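Local coordinates for probable protein phosphatase 2C 50 (Oryza sativa subsp. japonica, PDB 5ZCG), which probably removes phosphate groups from phosphorylated serine and threonine residues of proteins, as a magnesium-dependent phosphatase of the PP2C family, at residues Gly5-Arg10 against Ala296-Met301; Ser36-Asp41 against Met94-Met99; Val106-Phe111 against Pro228-Met233. The protein carries 5 engineered substitutions. All blocks are in the same frame, centred on the assembly; numbering follows the deposited sequence.

The three contacts sample different layers of a PP2C sandwich, in which two antiparallel sheets are each covered by helices. Interaction 1 lays helix 291-306 on edge strand 3-9 of one sheet, whereas interaction 3 sets helix 99-118 against strand 231-236 of the other; their centres are 26 Å apart, on opposite sides of the chain's centre. Interaction 2 lies at the surface, 22 Å from interaction 3 between centres, and M99 in it starts the same helix 99-118. Along the chain interaction 2 closes before interaction 3 opens, and interaction 1 spans both, joining the two ends of the domain. In each layer the helix thus meets a strand far from it in sequence.

Interaction 1 (Gly5-Arg10 against Ala296-Met301); sequences GCASTR and AADYLM
This is an apolar helix-on-sheet contact, in which A7 and T9 on strand 3-9 meet A297 and M301 of helix 291-306. In the PP2C sandwich this helix belongs to the outer layer over one sheet, and here it lies on an edge strand, the two segment axes 6.8 Å apart and inclined by 27°. A7 CB points at the helix and meets A297 CB at 3.9 Å, while D298 OD1 closes in on A7 CB at 3.3 Å; the other carboxylate oxygen, OD2, bonds to Q294. M301 reaches furthest along the strand. With CG anti to the backbone N (chi1 174°) and a bend at chi3, M301 SD comes to rest 3.4 Å from S8 N and equally close to T9 CG2, and its methyl CE meets T9 CB. With an alanine here, T9 CG2 and the S8 backbone would probably lose their cover, opening a gap beneath the helix. T9 OG1 turns to G11 N, and G5, A7 and T9 pair through their backbones with strand 313-319. No hydrogen bond joins the two segments, which meet by close packing alone; one turn earlier on the helix Q294 OE1 accepts from C6 N, so a polar link flanks the apolar patch.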
loop_
_atom_site.group_PDB
_atom_site.type_symbol
_atom_site.label_atom_id
_atom_site.label_comp_id
_atom_site.label_asym_id
_atom_site.label_seq_id
_atom_site.Cartn_x
_atom_site.Cartn_y
_atom_site.Cartn_z
ATOM N N GLY A 5 5.228 10.322 21.130
ATOM C CA GLY A 5 3.806 10.100 21.298
ATOM C C GLY A 5 3.202 9.627 19.994
ATOM O O GLY A 5 3.690 9.946 18.908
ATOM N N CYS A 6 2.120 8.859 20.113
ATOM C CA CYS A 6 1.467 8.263 18.954
ATOM C C CYS A 6 -0.043 8.344 19.118
ATOM O O CYS A 6 -0.586 7.854 20.113
ATOM C CB CYS A 6 1.904 6.809 18.761
ATOM S SG CYS A 6 1.210 6.042 17.281
ATOM N N ALA A 7 -0.710 8.968 18.154
ATOM C CA ALA A 7 -2.165 9.045 18.110
ATOM C C ALA A 7 -2.656 8.473 16.787
ATOM O O ALA A 7 -2.162 8.856 15.724
ATOM C CB ALA A 7 -2.646 10.487 18.275
ATOM N N SER A 8 -3.630 7.568 16.851
ATOM C CA SER A 8 -4.169 6.946 15.650
ATOM C C SER A 8 -5.669 6.717 15.793
ATOM O O SER A 8 -6.154 6.393 16.879
ATOM C CB SER A 8 -3.471 5.618 15.359
ATOM O OG SER A 8 -4.095 4.575 16.083
ATOM N N THR A 9 -6.396 6.898 14.691
ATOM C CA THR A 9 -7.824 6.615 14.652
ATOM C C THR A 9 -8.234 6.196 13.248
ATOM O O THR A 9 -7.705 6.691 12.248
ATOM C CB THR A 9 -8.673 7.821 15.090
ATOM O OG1 THR A 9 -10.064 7.491 14.980
ATOM C CG2 THR A 9 -8.381 9.045 14.221
ATOM N N ARG A 10 -9.198 5.278 13.187
ATOM C CA ARG A 10 -9.828 4.960 11.915
ATOM C C ARG A 10 -10.569 6.162 11.343
ATOM O O ARG A 10 -10.815 6.210 10.132
ATOM C CB ARG A 10 -10.772 3.770 12.092
ATOM C CG ARG A 10 -12.108 4.121 12.723
ATOM C CD ARG A 10 -12.889 2.868 13.094
ATOM N NE ARG A 10 -14.071 3.183 13.890
ATOM C CZ ARG A 10 -15.179 3.732 13.399
ATOM N NH1 ARG A 10 -15.259 4.031 12.108
ATOM N NH2 ARG A 10 -16.208 3.984 14.197
ATOM N N ALA A 296 0.846 16.461 21.484
ATOM C CA ALA A 296 1.091 16.982 20.141
ATOM C C ALA A 296 0.500 16.064 19.075
ATOM O O ALA A 296 -0.156 16.528 18.129
ATOM C CB ALA A 296 2.593 17.169 19.918
ATOM N N ALA A 297 0.711 14.755 19.217
ATOM C CA ALA A 297 0.179 13.809 18.240
ATOM C C ALA A 297 -1.346 13.780 18.270
ATOM O O ALA A 297 -1.993 13.716 17.217
ATOM C CB ALA A 297 0.757 12.415 18.494
ATOM N N ASP A 298 -1.936 13.835 19.467
ATOM C CA ASP A 298 -3.390 13.885 19.591
ATOM C C ASP A 298 -3.952 15.139 18.939
ATOM O O ASP A 298 -4.989 15.089 18.266
ATOM C CB ASP A 298 -3.794 13.827 21.064
ATOM C CG ASP A 298 -3.861 12.409 21.598
ATOM O OD1 ASP A 298 -4.360 11.519 20.876
ATOM O OD2 ASP A 298 -3.416 12.187 22.744
ATOM N N TYR A 299 -3.288 16.279 19.139
ATOM C CA TYR A 299 -3.739 17.517 18.517
ATOM C C TYR A 299 -3.668 17.433 16.997
ATOM O O TYR A 299 -4.583 17.889 16.308
ATOM C CB TYR A 299 -2.911 18.692 19.036
ATOM C CG TYR A 299 -3.575 20.042 18.887
ATOM C CD1 TYR A 299 -3.604 20.690 17.663
ATOM C CD2 TYR A 299 -4.166 20.673 19.977
ATOM C CE1 TYR A 299 -4.200 21.921 17.520
ATOM C CE2 TYR A 299 -4.767 21.910 19.845
ATOM C CZ TYR A 299 -4.783 22.528 18.610
ATOM O OH TYR A 299 -5.378 23.757 18.457
ATOM N N LEU A 300 -2.590 16.857 16.452
ATOM C CA LEU A 300 -2.490 16.737 14.995
ATOM C C LEU A 300 -3.575 15.811 14.449
ATOM O O LEU A 300 -4.204 16.108 13.425
ATOM C CB LEU A 300 -1.101 16.234 14.594
ATOM C CG LEU A 300 -0.016 17.322 14.584
ATOM C CD1 LEU A 300 1.370 16.730 14.351
ATOM C CD2 LEU A 300 -0.315 18.421 13.565
ATOM N N MET A 301 -3.806 14.678 15.121
ATOM C CA MET A 301 -4.904 13.779 14.751
ATOM C C MET A 301 -6.245 14.496 14.728
ATOM O O MET A 301 -6.959 14.477 13.712
ATOM C CB MET A 301 -4.946 12.596 15.728
ATOM C CG MET A 301 -6.133 11.650 15.560
ATOM S SD MET A 301 -5.877 10.047 16.352
ATOM C CE MET A 301 -7.092 10.116 17.674
#

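Interaction 2 (Ser36-Asp41 against Met94-Met99); sequences SRRDLD and MGEVDM
The carbonyl oxygen M94 O is met by both terminal nitrogens of R37, and the guanidinium approaches it with its edge. R37 NH2 forms a weak hydrogen bond to M94 O at 3.0 Å; the modelled R37 NH1 to M94 O distance, 2.4 Å, is too short to be taken literally. The contact illustrates how the N-terminus of a short helix can receive a neighbouring connection: helix 37-41, with S36 as its N-cap, faces the loop that joins helices 67-91 and 99-118 at the surface of the PP2C domain. The cap itself is the bond from D39 N to S36 OG, 3.0 Å long. E96 brings its carboxylate to this same helix end, its chain folded at chi2 (-46°). OE2 of E96 accepts from R38 N at 3.2 Å on the syn side, the donor lying 28° out of the carboxylate plane. The other oxygen, E96 OE1, presses on S36 CB at 3.2 Å. The helix start, and the nearby but untouching guanidinium groups of R37 and R38, would probably favour the negative charge of E96. R37 has further partners, for its NH2 makes a salt bridge with D48, and the nearby R32 donates to G95 O, so two arginines serve successive carbonyls of the loop. R38 instead turns along its own helix, where NE makes a weak hydrogen bond to D39 OD1 as part of a salt bridge. D98 caps the following helix 99-118 through E101 N. M99, the first residue of that helix, bends its chain at chi3 and sets its methyl CE 3.7 Å from S36 N.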
loop_
_atom_site.group_PDB
_atom_site.type_symbol
_atom_site.label_atom_id
_atom_site.label_comp_id
_atom_site.label_asym_id
_atom_site.label_seq_id
_atom_site.Cartn_x
_atom_site.Cartn_y
_atom_site.Cartn_z
ATOM N N SER A 36 34.264 7.393 9.209
ATOM C CA SER A 36 35.217 6.458 8.633
ATOM C C SER A 36 36.027 5.767 9.727
ATOM O O SER A 36 36.191 6.276 10.840
ATOM C CB SER A 36 36.157 7.178 7.666
ATOM O OG SER A 36 37.237 7.778 8.361
ATOM N N ARG A 37 36.536 4.579 9.391
ATOM C CA ARG A 37 37.393 3.851 10.321
ATOM C C ARG A 37 38.689 4.611 10.586
ATOM O O ARG A 37 39.200 4.610 11.713
ATOM C CB ARG A 37 37.687 2.451 9.779
ATOM C CG ARG A 37 38.760 1.694 10.564
ATOM C CD ARG A 37 39.155 0.400 9.867
ATOM N NE ARG A 37 38.152 -0.651 10.027
ATOM C CZ ARG A 37 37.754 -1.454 9.045
ATOM N NH1 ARG A 37 38.269 -1.325 7.831
ATOM N NH2 ARG A 37 36.835 -2.385 9.274
ATOM N N ARG A 38 39.224 5.277 9.559
ATOM C CA ARG A 38 40.472 6.024 9.706
ATOM C C ARG A 38 40.335 7.147 10.732
ATOM O O ARG A 38 41.197 7.320 11.607
ATOM C CB ARG A 38 40.887 6.566 8.335
ATOM C CG ARG A 38 41.606 7.903 8.342
ATOM C CD ARG A 38 41.566 8.542 6.955
ATOM N NE ARG A 38 40.348 9.322 6.736
ATOM C CZ ARG A 38 39.505 9.136 5.724
ATOM N NH1 ARG A 38 39.735 8.192 4.822
ATOM N NH2 ARG A 38 38.427 9.902 5.616
ATOM N N ASP A 39 39.240 7.909 10.652
ATOM C CA ASP A 39 39.061 9.057 11.536
ATOM C C ASP A 39 38.898 8.622 12.988
ATOM O O ASP A 39 39.431 9.268 13.896
ATOM C CB ASP A 39 37.865 9.886 11.074
ATOM C CG ASP A 39 38.092 10.516 9.712
ATOM O OD1 ASP A 39 39.239 10.934 9.440
ATOM O OD2 ASP A 39 37.132 10.592 8.916
ATOM N N LEU A 40 38.165 7.529 13.227
ATOM C CA LEU A 40 37.985 7.050 14.595
ATOM C C LEU A 40 39.260 6.409 15.125
ATOM O O LEU A 40 39.580 6.542 16.312
ATOM C CB LEU A 40 36.828 6.053 14.663
ATOM C CG LEU A 40 35.424 6.608 14.893
ATOM C CD1 LEU A 40 35.383 7.513 16.119
ATOM C CD2 LEU A 40 34.961 7.348 13.672
ATOM N N ASP A 41 39.998 5.707 14.262
ATOM C CA ASP A 41 41.266 5.131 14.694
ATOM C C ASP A 41 42.278 6.214 15.031
ATOM O O ASP A 41 43.170 5.988 15.857
ATOM C CB ASP A 41 41.824 4.199 13.619
ATOM C CG ASP A 41 42.962 3.340 14.137
ATOM O OD1 ASP A 41 42.709 2.483 15.012
ATOM O OD2 ASP A 41 44.111 3.527 13.679
ATOM N N MET A 94 35.831 -5.132 5.882
ATOM C CA MET A 94 35.995 -4.240 4.741
ATOM C C MET A 94 36.805 -3.011 5.121
ATOM O O MET A 94 36.960 -2.685 6.298
ATOM C CB MET A 94 34.634 -3.795 4.181
ATOM C CG MET A 94 33.750 -4.931 3.700
ATOM S SD MET A 94 32.083 -4.369 3.307
ATOM C CE MET A 94 31.148 -5.871 3.587
ATOM N N GLY A 95 37.332 -2.339 4.104
ATOM C CA GLY A 95 38.040 -1.086 4.283
ATOM C C GLY A 95 37.084 0.085 4.326
ATOM O O GLY A 95 35.947 -0.031 4.796
ATOM N N GLU A 96 37.535 1.224 3.804
ATOM C CA GLU A 96 36.660 2.385 3.735
ATOM C C GLU A 96 35.480 2.089 2.816
ATOM O O GLU A 96 35.558 1.262 1.903
ATOM C CB GLU A 96 37.427 3.620 3.265
ATOM C CG GLU A 96 38.449 4.150 4.277
ATOM C CD GLU A 96 37.915 4.236 5.705
ATOM O OE1 GLU A 96 36.728 4.584 5.895
ATOM O OE2 GLU A 96 38.692 3.962 6.645
ATOM N N VAL A 97 34.374 2.773 3.075
ATOM C CA VAL A 97 33.083 2.422 2.505
ATOM C C VAL A 97 32.328 3.692 2.142
ATOM O O VAL A 97 32.499 4.740 2.775
ATOM C CB VAL A 97 32.296 1.540 3.511
ATOM C CG1 VAL A 97 30.794 1.661 3.333
ATOM C CG2 VAL A 97 32.742 0.084 3.407
ATOM N N ASP A 98 31.506 3.606 1.097
ATOM C CA ASP A 98 30.558 4.674 0.816
ATOM C C ASP A 98 29.357 4.449 1.725
ATOM O O ASP A 98 28.656 3.439 1.602
ATOM C CB ASP A 98 30.159 4.655 -0.660
ATOM C CG ASP A 98 29.216 5.797 -1.049
ATOM O OD1 ASP A 98 28.327 6.175 -0.256
ATOM O OD2 ASP A 98 29.368 6.315 -2.176
ATOM N N MET A 99 29.124 5.389 2.641
ATOM C CA MET A 99 28.167 5.147 3.712
ATOM C C MET A 99 26.731 5.248 3.223
ATOM O O MET A 99 25.883 4.435 3.610
ATOM C CB MET A 99 28.401 6.136 4.845
ATOM C CG MET A 99 29.793 6.075 5.394
ATOM S SD MET A 99 30.000 7.176 6.789
ATOM C CE MET A 99 31.057 6.146 7.767
#

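Interaction 3 (Val106-Phe111 against Pro228-Met233); sequences VFTKCF and PKPEVM
P230 packs tightly against F111 and F107, whereas K229, next to it, reaches T108 along the solvent side. The P230 ring lies over one face of F111, in a CH-pi contact with P230 CB 4.1 Å from the centroid of the F111 ring and 29° off its normal. CG of P230 presses on F107 O at 3.7 Å, and its CD abuts T108 CA. At the edge of the F111 ring, near its plane, sits P228 O, 3.4 Å from F111 CB. V232 prolongs this apolar seam, its CG2 branch 3.8 Å from F107 CB. Such packing is the helix-on-sheet layer of the PP2C sandwich: helix 99-118 rests on the sheet to which strand 231-236 belongs, and F107 and F111 continue down onto V148 of strand 143-151. The outer side is polar and more open. There K229 NZ donates to T108 OG1 at 2.9 Å, while the same hydroxyl also bonds to D104 O one helical turn back. A water bridges the backbones beneath, donating to T108 O at 2.7 Å and to P228 O at 3.0 Å. Bends at chi2 and chi4 (74°) carry the K229 chain over to the threonine.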
loop_
_atom_site.group_PDB
_atom_site.type_symbol
_atom_site.label_atom_id
_atom_site.label_comp_id
_atom_site.label_asym_id
_atom_site.label_seq_id
_atom_site.Cartn_x
_atom_site.Cartn_y
_atom_site.Cartn_z
ATOM N N VAL A 106 21.082 -1.520 2.938
ATOM C CA VAL A 106 20.510 -2.229 4.076
ATOM C C VAL A 106 19.007 -1.965 4.165
ATOM O O VAL A 106 18.213 -2.891 4.384
ATOM C CB VAL A 106 21.258 -1.874 5.380
ATOM C CG1 VAL A 106 21.016 -0.434 5.809
ATOM C CG2 VAL A 106 20.867 -2.834 6.496
ATOM N N PHE A 107 18.575 -0.724 3.903
ATOM C CA PHE A 107 17.136 -0.466 3.949
ATOM C C PHE A 107 16.415 -1.100 2.760
ATOM O O PHE A 107 15.309 -1.639 2.913
ATOM C CB PHE A 107 16.870 1.035 4.011
ATOM C CG PHE A 107 16.797 1.576 5.410
ATOM C CD1 PHE A 107 15.766 1.198 6.260
ATOM C CD2 PHE A 107 17.752 2.455 5.875
ATOM C CE1 PHE A 107 15.699 1.690 7.541
ATOM C CE2 PHE A 107 17.688 2.949 7.163
ATOM C CZ PHE A 107 16.659 2.566 7.995
ATOM N N THR A 108 17.029 -1.067 1.573
ATOM C CA THR A 108 16.424 -1.690 0.401
ATOM C C THR A 108 16.246 -3.187 0.613
ATOM O O THR A 108 15.179 -3.743 0.322
ATOM C CB THR A 108 17.286 -1.416 -0.835
ATOM O OG1 THR A 108 17.204 -0.028 -1.177
ATOM C CG2 THR A 108 16.824 -2.259 -2.021
ATOM N N LYS A 109 17.285 -3.852 1.135
ATOM C CA LYS A 109 17.215 -5.287 1.378
ATOM C C LYS A 109 16.214 -5.622 2.476
ATOM O O LYS A 109 15.501 -6.624 2.378
ATOM C CB LYS A 109 18.603 -5.827 1.739
ATOM C CG LYS A 109 19.420 -6.340 0.552
ATOM C CD LYS A 109 19.596 -5.268 -0.514
ATOM C CE LYS A 109 19.825 -5.866 -1.894
ATOM N NZ LYS A 109 19.506 -4.884 -2.971
ATOM N N CYS A 110 16.137 -4.798 3.527
ATOM C CA CYS A 110 15.151 -5.053 4.575
ATOM C C CYS A 110 13.728 -4.944 4.031
ATOM O O CYS A 110 12.891 -5.833 4.253
ATOM C CB CYS A 110 15.366 -4.081 5.736
ATOM S SG CYS A 110 13.932 -3.880 6.826
ATOM N N PHE A 111 13.438 -3.860 3.300
ATOM C CA PHE A 111 12.098 -3.680 2.745
ATOM C C PHE A 111 11.766 -4.783 1.743
ATOM O O PHE A 111 10.637 -5.295 1.717
ATOM C CB PHE A 111 11.977 -2.302 2.092
ATOM C CG PHE A 111 11.636 -1.187 3.059
ATOM C CD1 PHE A 111 12.207 -1.140 4.323
ATOM C CD2 PHE A 111 10.749 -0.184 2.695
ATOM C CE1 PHE A 111 11.896 -0.116 5.210
ATOM C CE2 PHE A 111 10.433 0.846 3.577
ATOM C CZ PHE A 111 11.006 0.879 4.835
ATOM N N PRO A 228 8.846 -2.287 -3.869
ATOM C CA PRO A 228 9.022 -2.011 -2.438
ATOM C C PRO A 228 10.343 -1.334 -2.117
ATOM O O PRO A 228 10.869 -1.497 -1.011
ATOM C CB PRO A 228 8.953 -3.405 -1.819
ATOM C CG PRO A 228 9.608 -4.294 -2.884
ATOM C CD PRO A 228 9.363 -3.627 -4.235
ATOM N N LYS A 229 10.879 -0.560 -3.056
ATOM C CA LYS A 229 12.212 0.001 -2.887
ATOM C C LYS A 229 12.110 1.342 -2.180
ATOM O O LYS A 229 11.448 2.252 -2.697
ATOM C CB LYS A 229 12.909 0.174 -4.225
ATOM C CG LYS A 229 14.177 1.017 -4.147
ATOM C CD LYS A 229 15.243 0.520 -5.104
ATOM C CE LYS A 229 16.492 1.389 -5.059
ATOM N NZ LYS A 229 17.287 1.163 -3.820
ATOM N N PRO A 230 12.750 1.521 -1.030
ATOM C CA PRO A 230 12.620 2.779 -0.296
ATOM C C PRO A 230 13.626 3.817 -0.777
ATOM O O PRO A 230 14.666 3.502 -1.361
ATOM C CB PRO A 230 12.925 2.366 1.149
ATOM C CG PRO A 230 13.914 1.246 1.002
ATOM C CD PRO A 230 13.581 0.539 -0.308
ATOM N N GLU A 231 13.264 5.077 -0.561
ATOM C CA GLU A 231 14.188 6.190 -0.698
ATOM C C GLU A 231 14.701 6.544 0.692
ATOM O O GLU A 231 13.912 6.669 1.638
ATOM C CB GLU A 231 13.521 7.397 -1.359
ATOM C CG GLU A 231 13.743 7.464 -2.863
ATOM C CD GLU A 231 12.913 8.545 -3.539
ATOM O OE1 GLU A 231 13.084 9.735 -3.196
ATOM O OE2 GLU A 231 12.089 8.200 -4.414
ATOM N N VAL A 232 16.018 6.671 0.815
ATOM C CA VAL A 232 16.688 6.795 2.103
ATOM C C VAL A 232 17.334 8.169 2.220
ATOM O O VAL A 232 17.922 8.683 1.261
ATOM C CB VAL A 232 17.727 5.670 2.280
ATOM C CG1 VAL A 232 18.386 5.731 3.660
ATOM C CG2 VAL A 232 17.069 4.310 2.050
ATOM N N MET A 233 17.225 8.762 3.406
ATOM C CA MET A 233 17.858 10.033 3.723
ATOM C C MET A 233 18.573 9.909 5.060
ATOM O O MET A 233 18.004 9.388 6.024
ATOM C CB MET A 233 16.827 11.167 3.766
ATOM C CG MET A 233 17.378 12.532 3.383
ATOM S SD MET A 233 16.076 13.773 3.199
ATOM C CE MET A 233 15.121 13.082 1.853
HETATM O O HOH W 1 13.561 -2.761 -1.555
#